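Local coordinates for SPT6 (Antonospora locustae, PDB 2XP1), which is a transcription elongation factor whose noncanonical tandem SH2 domains enable its interaction with RNA polymerase II, at residues S67-C72 with H76-D81; Y125-S130 with K165-F170; K18-N21 with N27-R30. All coordinates share one frame; numbering follows the deposited sequence.

Contact 1 (S67-C72 with H76-D81); sequences SEHYTC and HFEDID
Y70 and I80 are brought together by the first torsion of Y70, which sets CG beside its own backbone N (chi1 -65°) and swings the ring over to the start of helix 80-100. F77 has a similar first torsion (chi1 -53°), and its ring lies beside C72. I80 CG1 then sits over the centre of the Y70 ring, 4.1 Å from the centroid, a CH-pi contact. Its CD1 is 3.9 Å from Y70 CE2. The CA of D79 approaches the same ring at Y70 CD1, 3.6 Å away. The phenol oxygen of Y70 is hydrogen-bonded to E65.

The backbones form an antiparallel hairpin of strands 70-72 and 75-77, which forms the edge of the first SH2 sheet within this chain. The backbone of H76 also hydrogen-bonds to the second subunit. Y70 and F77 are the hydrogen-bonded pair of the hairpin. Y70 N donates to F77 O at 2.9 Å in a nearly straight bond (172°), and F77 N donates to Y70 O at 2.8 Å. T71 and H76 follow as the non-hydrogen-bonded pair.

On one side of the F77 ring, CE1 lies 3.5 Å from C72 CB. C72 O meets the edge of that ring, near its plane. V83 and V86 of helix 80-100 pack on F77 as well. D79 is the N-cap of this helix and accepts from E82 N. H69 and H76 lie close together with oblique ring planes, but their shortest approaches are doubtful. H66 of the second subunit stacks on H69 and also meets the H76 ring.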
loop_
_atom_site.group_PDB
_atom_site.type_symbol
_atom_site.label_atom_id
_atom_site.label_comp_id
_atom_site.label_asym_id
_atom_site.label_seq_id
_atom_site.Cartn_x
_atom_site.Cartn_y
_atom_site.Cartn_z
ATOM N N SER A 67 13.602 -18.164 7.112
ATOM C CA SER A 67 14.914 -18.709 6.775
ATOM C C SER A 67 15.926 -17.757 6.111
ATOM O O SER A 67 17.131 -17.823 6.432
ATOM C CB SER A 67 14.794 -19.994 5.964
ATOM O OG SER A 67 16.082 -20.558 5.830
ATOM N N GLU A 68 15.479 -16.907 5.186
ATOM C CA GLU A 68 16.371 -15.862 4.675
ATOM C C GLU A 68 15.781 -14.471 4.829
ATOM O O GLU A 68 16.478 -13.526 5.251
ATOM C CB GLU A 68 16.748 -16.107 3.224
ATOM C CG GLU A 68 17.987 -16.958 3.033
ATOM C CD GLU A 68 18.170 -17.351 1.578
ATOM O OE1 GLU A 68 17.406 -16.813 0.729
ATOM O OE2 GLU A 68 19.074 -18.181 1.287
ATOM N N HIS A 69 14.493 -14.354 4.528
ATOM C CA HIS A 69 13.799 -13.076 4.633
ATOM C C HIS A 69 13.147 -12.798 5.991
ATOM O O HIS A 69 13.025 -13.664 6.840
ATOM C CB HIS A 69 12.777 -12.962 3.512
ATOM C CG HIS A 69 13.370 -13.157 2.145
ATOM N ND1 HIS A 69 13.718 -14.396 1.649
ATOM C CD2 HIS A 69 13.656 -12.267 1.159
ATOM C CE1 HIS A 69 14.192 -14.264 0.420
ATOM N NE2 HIS A 69 14.161 -12.981 0.097
ATOM N N TYR A 70 12.762 -11.548 6.178
ATOM C CA TYR A 70 11.941 -11.122 7.286
ATOM C C TYR A 70 10.584 -10.680 6.708
ATOM O O TYR A 70 10.480 -10.413 5.511
ATOM C CB TYR A 70 12.648 -9.969 8.047
ATOM C CG TYR A 70 13.963 -10.393 8.716
ATOM C CD1 TYR A 70 15.146 -10.522 7.977
ATOM C CD2 TYR A 70 14.004 -10.709 10.063
ATOM C CE1 TYR A 70 16.332 -10.941 8.578
ATOM C CE2 TYR A 70 15.181 -11.131 10.669
ATOM C CZ TYR A 70 16.335 -11.230 9.926
ATOM O OH TYR A 70 17.489 -11.663 10.533
ATOM N N THR A 71 9.552 -10.624 7.555
ATOM C CA THR A 71 8.309 -9.953 7.204
ATOM C C THR A 71 7.946 -8.967 8.274
ATOM O O THR A 71 8.182 -9.205 9.460
ATOM C CB THR A 71 7.124 -10.906 7.042
ATOM O OG1 THR A 71 6.959 -11.645 8.257
ATOM C CG2 THR A 71 7.365 -11.821 5.905
ATOM N N CYS A 72 7.381 -7.848 7.837
ATOM C CA CYS A 72 6.902 -6.797 8.740
ATOM C C CYS A 72 5.723 -6.119 8.061
ATOM O O CYS A 72 5.797 -5.777 6.872
ATOM C CB CYS A 72 7.979 -5.749 9.005
ATOM S SG CYS A 72 7.502 -4.600 10.346
ATOM N N HIS A 76 7.450 -8.022 2.723
ATOM C CA HIS A 76 8.535 -8.954 2.799
ATOM C C HIS A 76 9.862 -8.199 2.670
ATOM O O HIS A 76 9.932 -7.305 1.848
ATOM C CB HIS A 76 8.307 -9.890 1.617
ATOM C CG HIS A 76 9.418 -10.840 1.371
ATOM N ND1 HIS A 76 10.410 -10.590 0.447
ATOM C CD2 HIS A 76 9.677 -12.061 1.894
ATOM C CE1 HIS A 76 11.235 -11.619 0.414
ATOM N NE2 HIS A 76 10.806 -12.530 1.270
ATOM N N PHE A 77 10.899 -8.549 3.445
ATOM C CA PHE A 77 12.203 -7.843 3.403
ATOM C C PHE A 77 13.411 -8.756 3.359
ATOM O O PHE A 77 13.477 -9.718 4.107
ATOM C CB PHE A 77 12.331 -6.936 4.624
ATOM C CG PHE A 77 11.187 -6.032 4.783
ATOM C CD1 PHE A 77 10.074 -6.434 5.511
ATOM C CD2 PHE A 77 11.174 -4.796 4.134
ATOM C CE1 PHE A 77 8.954 -5.593 5.636
ATOM C CE2 PHE A 77 10.044 -3.920 4.242
ATOM C CZ PHE A 77 8.945 -4.318 5.011
ATOM N N GLU A 78 14.383 -8.443 2.504
ATOM C CA GLU A 78 15.603 -9.267 2.387
ATOM C C GLU A 78 16.347 -9.415 3.719
ATOM O O GLU A 78 16.883 -10.488 3.991
ATOM C CB GLU A 78 16.569 -8.756 1.289
ATOM C CG GLU A 78 15.955 -8.405 -0.082
ATOM C CD GLU A 78 15.354 -9.587 -0.847
ATOM O OE1 GLU A 78 15.596 -10.747 -0.457
ATOM O OE2 GLU A 78 14.644 -9.354 -1.866
ATOM N N ASP A 79 16.359 -8.360 4.543
ATOM C CA ASP A 79 17.073 -8.337 5.822
ATOM C C ASP A 79 16.530 -7.244 6.733
ATOM O O ASP A 79 15.627 -6.516 6.344
ATOM C CB ASP A 79 18.595 -8.150 5.628
ATOM C CG ASP A 79 18.953 -7.078 4.590
ATOM O OD1 ASP A 79 18.455 -5.935 4.622
ATOM O OD2 ASP A 79 19.777 -7.397 3.709
ATOM N N ILE A 80 17.075 -7.112 7.936
ATOM C CA ILE A 80 16.611 -6.052 8.831
ATOM C C ILE A 80 16.906 -4.651 8.286
ATOM O O ILE A 80 16.038 -3.771 8.343
ATOM C CB ILE A 80 17.060 -6.277 10.273
ATOM C CG1 ILE A 80 16.056 -7.161 11.000
ATOM C CG2 ILE A 80 17.138 -4.976 11.072
ATOM C CD1 ILE A 80 16.684 -7.881 12.121
ATOM N N ASP A 81 18.111 -4.447 7.740
ATOM C CA ASP A 81 18.488 -3.163 7.110
ATOM C C ASP A 81 17.427 -2.713 6.120
ATOM O O ASP A 81 17.082 -1.545 6.092
ATOM C CB ASP A 81 19.817 -3.286 6.330
ATOM C CG ASP A 81 21.049 -3.226 7.223
ATOM O OD1 ASP A 81 20.917 -3.186 8.460
ATOM O OD2 ASP A 81 22.164 -3.234 6.652
#

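Contact 2 (Y125-S130 with K165-F170); sequences YAFYFS and KDIDSF. With SO4 (sulfate ion), chain C.
F127 is the residue of strand 124-129 that meets the helix, and it touches I167 and F170. Its ring takes I167 CD1 over one face, offset toward the rim, at 4.3 Å from the centroid. The other branch of I167, CG2, comes to the outer end of the ring, 3.5 Å from F127 CE1. F170 arrives at the ring edge, near its plane, with its CE2 3.8 Å from F127 CE2. F170 reaches across because its CG is anti to the backbone N (chi1 166°). F139 and I151 also pack on F127, so this is a buried apolar cluster.

Next along the strand, Y128 presents its ring edge to the sulfate, with CE1 3.6 Å from O3. F129 packs on L95 and I98 of helix 80-100. S130 OG donates to sulfate O4 at 2.6 Å. The ion, probably from the crystallisation liquor, is also hydrogen-bonded to Y150 OH, T138 OG1 and the backbone N of R131 and K132.

D166 is the N-cap of helix 167-175. Its OD1 accepts from S169 OG and, at 3.1 Å, from S169 N, the two donors coming from opposite faces of the carboxylate.

In this second SH2 fold, F127 packs where the C-terminal helix covers the central sheet. The sulfate lies at the loop after strand 124-129 and against the neighbouring strands, a position consistent with the phosphate pocket of SH2 domains.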
loop_
_atom_site.group_PDB
_atom_site.type_symbol
_atom_site.label_atom_id
_atom_site.label_comp_id
_atom_site.label_asym_id
_atom_site.label_seq_id
_atom_site.Cartn_x
_atom_site.Cartn_y
_atom_site.Cartn_z
ATOM N N TYR A 125 -9.622 23.203 13.291
ATOM C CA TYR A 125 -9.184 21.833 13.322
ATOM C C TYR A 125 -7.794 21.732 13.824
ATOM O O TYR A 125 -7.027 22.675 13.697
ATOM C CB TYR A 125 -9.274 21.209 11.943
ATOM C CG TYR A 125 -8.474 21.905 10.875
ATOM C CD1 TYR A 125 -7.197 21.456 10.538
ATOM C CD2 TYR A 125 -8.985 23.020 10.199
ATOM C CE1 TYR A 125 -6.456 22.085 9.527
ATOM C CE2 TYR A 125 -8.255 23.657 9.201
ATOM C CZ TYR A 125 -6.988 23.171 8.864
ATOM O OH TYR A 125 -6.245 23.796 7.880
ATOM N N ALA A 126 -7.465 20.568 14.381
ATOM C CA ALA A 126 -6.162 20.377 14.996
ATOM C C ALA A 126 -5.733 18.990 14.721
ATOM O O ALA A 126 -6.567 18.162 14.375
ATOM C CB ALA A 126 -6.240 20.624 16.498
ATOM N N PHE A 127 -4.437 18.721 14.863
ATOM C CA PHE A 127 -3.929 17.346 14.730
ATOM C C PHE A 127 -3.085 17.006 15.940
ATOM O O PHE A 127 -2.328 17.829 16.393
ATOM C CB PHE A 127 -3.040 17.161 13.497
ATOM C CG PHE A 127 -3.738 17.323 12.207
ATOM C CD1 PHE A 127 -3.902 18.597 11.645
ATOM C CD2 PHE A 127 -4.182 16.206 11.511
ATOM C CE1 PHE A 127 -4.539 18.778 10.430
ATOM C CE2 PHE A 127 -4.825 16.341 10.285
ATOM C CZ PHE A 127 -5.008 17.661 9.721
ATOM N N TYR A 128 -3.224 15.774 16.431
ATOM C CA TYR A 128 -2.403 15.233 17.498
ATOM C C TYR A 128 -2.349 13.716 17.388
ATOM O O TYR A 128 -3.252 13.105 16.833
ATOM C CB TYR A 128 -2.926 15.669 18.856
ATOM C CG TYR A 128 -4.415 15.461 19.117
ATOM C CD1 TYR A 128 -4.879 14.290 19.741
ATOM C CD2 TYR A 128 -5.349 16.448 18.787
ATOM C CE1 TYR A 128 -6.224 14.102 20.007
ATOM C CE2 TYR A 128 -6.706 16.267 19.049
ATOM C CZ TYR A 128 -7.125 15.090 19.657
ATOM O OH TYR A 128 -8.452 14.895 19.919
ATOM N N PHE A 129 -1.275 13.106 17.876
ATOM C CA PHE A 129 -1.160 11.650 17.804
ATOM C C PHE A 129 -2.103 11.058 18.788
ATOM O O PHE A 129 -2.284 11.612 19.859
ATOM C CB PHE A 129 0.254 11.184 18.131
ATOM C CG PHE A 129 1.196 11.406 17.008
ATOM C CD1 PHE A 129 2.235 12.284 17.136
ATOM C CD2 PHE A 129 1.006 10.778 15.800
ATOM C CE1 PHE A 129 3.101 12.501 16.094
ATOM C CE2 PHE A 129 1.848 11.029 14.754
ATOM C CZ PHE A 129 2.906 11.908 14.915
ATOM N N SER A 130 -2.685 9.930 18.393
ATOM C CA SER A 130 -3.594 9.148 19.237
ATOM C C SER A 130 -2.798 8.378 20.267
ATOM O O SER A 130 -1.793 7.738 19.923
ATOM C CB SER A 130 -4.374 8.108 18.386
ATOM O OG SER A 130 -5.233 7.307 19.222
ATOM N N LYS A 165 0.689 12.301 1.020
ATOM C CA LYS A 165 2.085 12.522 1.419
ATOM C C LYS A 165 2.248 13.358 2.709
ATOM O O LYS A 165 3.201 13.156 3.467
ATOM C CB LYS A 165 2.934 13.074 0.252
ATOM C CG LYS A 165 2.597 14.449 -0.281
ATOM C CD LYS A 165 3.844 15.023 -0.953
ATOM C CE LYS A 165 3.617 16.373 -1.623
ATOM N NZ LYS A 165 4.803 16.787 -2.429
ATOM N N ASP A 166 1.293 14.256 2.968
ATOM C CA ASP A 166 1.376 15.200 4.090
ATOM C C ASP A 166 0.002 15.738 4.483
ATOM O O ASP A 166 -0.980 15.570 3.746
ATOM C CB ASP A 166 2.358 16.374 3.780
ATOM C CG ASP A 166 1.969 17.192 2.527
ATOM O OD1 ASP A 166 0.811 17.102 2.041
ATOM O OD2 ASP A 166 2.836 17.956 2.015
ATOM N N ILE A 167 -0.055 16.401 5.636
ATOM C CA ILE A 167 -1.281 16.991 6.189
ATOM C C ILE A 167 -2.004 17.951 5.227
ATOM O O ILE A 167 -3.285 17.946 5.105
ATOM C CB ILE A 167 -0.941 17.707 7.510
ATOM C CG1 ILE A 167 -0.595 16.667 8.600
ATOM C CG2 ILE A 167 -2.041 18.705 7.932
ATOM C CD1 ILE A 167 -0.238 17.305 9.941
ATOM N N ASP A 168 -1.172 18.767 4.559
ATOM C CA ASP A 168 -1.616 19.775 3.623
ATOM C C ASP A 168 -2.564 19.251 2.555
ATOM O O ASP A 168 -3.654 19.841 2.337
ATOM C CB ASP A 168 -0.412 20.474 2.973
ATOM C CG ASP A 168 -0.147 21.828 3.577
ATOM O OD1 ASP A 168 -0.946 22.222 4.463
ATOM O OD2 ASP A 168 0.844 22.490 3.172
ATOM N N SER A 169 -2.141 18.161 1.891
ATOM C CA SER A 169 -2.939 17.569 0.814
ATOM C C SER A 169 -4.155 16.891 1.414
ATOM O O SER A 169 -5.267 16.989 0.828
ATOM C CB SER A 169 -2.140 16.641 -0.134
ATOM O OG SER A 169 -1.079 15.942 0.489
ATOM N N PHE A 170 -3.952 16.265 2.587
ATOM C CA PHE A 170 -5.076 15.720 3.354
ATOM C C PHE A 170 -6.127 16.798 3.636
ATOM O O PHE A 170 -7.320 16.608 3.339
ATOM C CB PHE A 170 -4.665 15.036 4.676
ATOM C CG PHE A 170 -5.835 14.783 5.582
ATOM C CD1 PHE A 170 -6.714 13.728 5.327
ATOM C CD2 PHE A 170 -6.097 15.630 6.645
ATOM C CE1 PHE A 170 -7.818 13.508 6.119
ATOM C CE2 PHE A 170 -7.207 15.422 7.455
ATOM C CZ PHE A 170 -8.067 14.343 7.191
HETATM S S SO4 C . -7.247 9.435 21.045
HETATM O O1 SO4 C . -8.447 9.659 21.858
HETATM O O2 SO4 C . -6.117 9.142 21.937
HETATM O O3 SO4 C . -6.928 10.623 20.262
HETATM O O4 SO4 C . -7.491 8.330 20.129
#

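Contact 3 (K18-N21 with N27-R30); sequences KNFN and NYLR
The loop 18-21 runs past helix 22-31 with the CA atoms of F20 and Y28 8.9 Å apart, after an inverse gamma turn centred on N19 in which F20 N makes a weak bond to K18 O. The side chains bridge that gap. F20 and Y28 cross at about a right angle. The F20 ring reaches in with its CE2, 3.5 Å from Y28 CG and 3.6 Å from Y28 CB. It therefore meets the root of the tyrosine, not its phenol end. The ring planes are 48° apart, with centroids separated by 5.3 Å, an oblique pair. Y28 extends toward the loop because its CG is anti to the backbone N (chi1 171°).

K18 takes the other end of the tyrosine. Its CE is 3.5 Å from Y28 OH and 3.7 Å from Y28 CZ. K18 CB lies over one face of the F20 ring; beyond it the chain bends at chi2 and crosses Y28 at about a right angle. F20 is thus lined by K18 on a face and by Y28 at CE2 and CZ.

L37 of strand 36-40 touches both F20 and Y28. N21 is the N-cap of helix 22-31 and accepts from E24 N. On the helix, R30 NH1 makes a weak bond to N27 OD1. These parts belong to the first SH2 fold, where the helix after the first strand packs on the sheet.

The contact is mainly carbon packing, with a lysine methylene against the phenol oxygen. That oxygen is hydrogen-bonded to D34, which holds the phenol end of Y28, while the F20 contact rests on carbon packing at the partly exposed surface.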
loop_
_atom_site.group_PDB
_atom_site.type_symbol
_atom_site.label_atom_id
_atom_site.label_comp_id
_atom_site.label_asym_id
_atom_site.label_seq_id
_atom_site.Cartn_x
_atom_site.Cartn_y
_atom_site.Cartn_z
ATOM N N LYS A 18 18.116 -4.602 20.590
ATOM C CA LYS A 18 18.317 -4.354 22.011
ATOM C C LYS A 18 17.549 -5.414 22.783
ATOM O O LYS A 18 16.405 -5.760 22.445
ATOM C CB LYS A 18 17.827 -2.959 22.414
ATOM C CG LYS A 18 18.546 -1.770 21.723
ATOM C CD LYS A 18 19.623 -1.101 22.601
ATOM C CE LYS A 18 20.150 0.236 22.033
ATOM N NZ LYS A 18 20.783 0.107 20.642
ATOM N N ASN A 19 18.196 -5.944 23.812
ATOM C CA ASN A 19 17.598 -6.951 24.649
ATOM C C ASN A 19 16.697 -6.262 25.655
ATOM O O ASN A 19 17.035 -6.176 26.826
ATOM C CB ASN A 19 18.703 -7.781 25.344
ATOM C CG ASN A 19 18.139 -8.933 26.215
ATOM O OD1 ASN A 19 17.098 -9.533 25.884
ATOM N ND2 ASN A 19 18.829 -9.235 27.341
ATOM N N PHE A 20 15.578 -5.720 25.193
ATOM C CA PHE A 20 14.624 -5.021 26.066
ATOM C C PHE A 20 13.262 -5.646 25.961
ATOM O O PHE A 20 12.905 -6.188 24.924
ATOM C CB PHE A 20 14.415 -3.575 25.602
ATOM C CG PHE A 20 15.611 -2.672 25.758
ATOM C CD1 PHE A 20 16.591 -2.916 26.706
ATOM C CD2 PHE A 20 15.723 -1.542 24.973
ATOM C CE1 PHE A 20 17.667 -2.047 26.842
ATOM C CE2 PHE A 20 16.783 -0.673 25.112
ATOM C CZ PHE A 20 17.757 -0.923 26.037
ATOM N N ASN A 21 12.464 -5.498 27.007
ATOM C CA ASN A 21 11.037 -5.798 26.950
ATOM C C ASN A 21 10.314 -4.525 26.541
ATOM O O ASN A 21 10.963 -3.523 26.221
ATOM C CB ASN A 21 10.547 -6.305 28.335
ATOM C CG ASN A 21 10.729 -5.275 29.435
ATOM O OD1 ASN A 21 10.766 -4.063 29.176
ATOM N ND2 ASN A 21 10.840 -5.748 30.678
ATOM N N ASN A 27 11.068 3.122 27.971
ATOM C CA ASN A 27 11.976 3.855 28.874
ATOM C C ASN A 27 13.201 4.372 28.171
ATOM O O ASN A 27 13.509 5.569 28.237
ATOM C CB ASN A 27 12.421 3.008 30.050
ATOM C CG ASN A 27 11.813 3.469 31.322
ATOM O OD1 ASN A 27 10.937 4.332 31.311
ATOM N ND2 ASN A 27 12.273 2.927 32.438
ATOM N N TYR A 28 13.899 3.455 27.503
ATOM C CA TYR A 28 15.121 3.792 26.836
ATOM C C TYR A 28 14.847 4.833 25.774
ATOM O O TYR A 28 15.619 5.776 25.629
ATOM C CB TYR A 28 15.737 2.557 26.216
ATOM C CG TYR A 28 16.902 2.865 25.314
ATOM C CD1 TYR A 28 18.205 3.037 25.834
ATOM C CD2 TYR A 28 16.713 2.986 23.944
ATOM C CE1 TYR A 28 19.284 3.316 24.985
ATOM C CE2 TYR A 28 17.771 3.265 23.090
ATOM C CZ TYR A 28 19.056 3.419 23.614
ATOM O OH TYR A 28 20.072 3.693 22.741
ATOM N N LEU A 29 13.755 4.670 25.036
ATOM C CA LEU A 29 13.412 5.638 24.018
ATOM C C LEU A 29 12.959 6.976 24.623
ATOM O O LEU A 29 13.163 8.024 24.010
ATOM C CB LEU A 29 12.358 5.081 23.040
ATOM C CG LEU A 29 12.722 3.883 22.135
ATOM C CD1 LEU A 29 11.564 3.398 21.275
ATOM C CD2 LEU A 29 13.904 4.181 21.220
ATOM N N ARG A 30 12.309 6.950 25.788
ATOM C CA ARG A 30 11.824 8.197 26.414
ATOM C C ARG A 30 12.998 9.159 26.588
ATOM O O ARG A 30 12.878 10.347 26.279
ATOM C CB ARG A 30 11.160 7.970 27.793
ATOM C CG ARG A 30 9.635 7.770 27.790
ATOM C CD ARG A 30 9.101 7.299 29.168
ATOM N NE ARG A 30 7.870 6.499 29.038
ATOM C CZ ARG A 30 7.733 5.218 29.403
ATOM N NH1 ARG A 30 8.746 4.555 29.951
ATOM N NH2 ARG A 30 6.575 4.584 29.218
#

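Overall arrangement
Contacts 1 and 3 belong to the first SH2 fold, contact 2 to the second. The sheet of the first fold runs from strand 17-18, next to contact 3, to strand 75-77 in contact 1, its two outermost strands within this chain. The centres of contacts 1 and 3 are 22 Å apart, their nearest atoms about 9 Å. Contact 2 lies on the opposite side of the chain's centre from both, with centres 31 Å from contact 1 and 28 Å from contact 3. Helix 80-100 links the folds, from contact 1 to F129 of contact 2. Among the three, contact 2 alone holds the sulfate. H69, T71 and H76 of contact 1 meet the second subunit, as does K165.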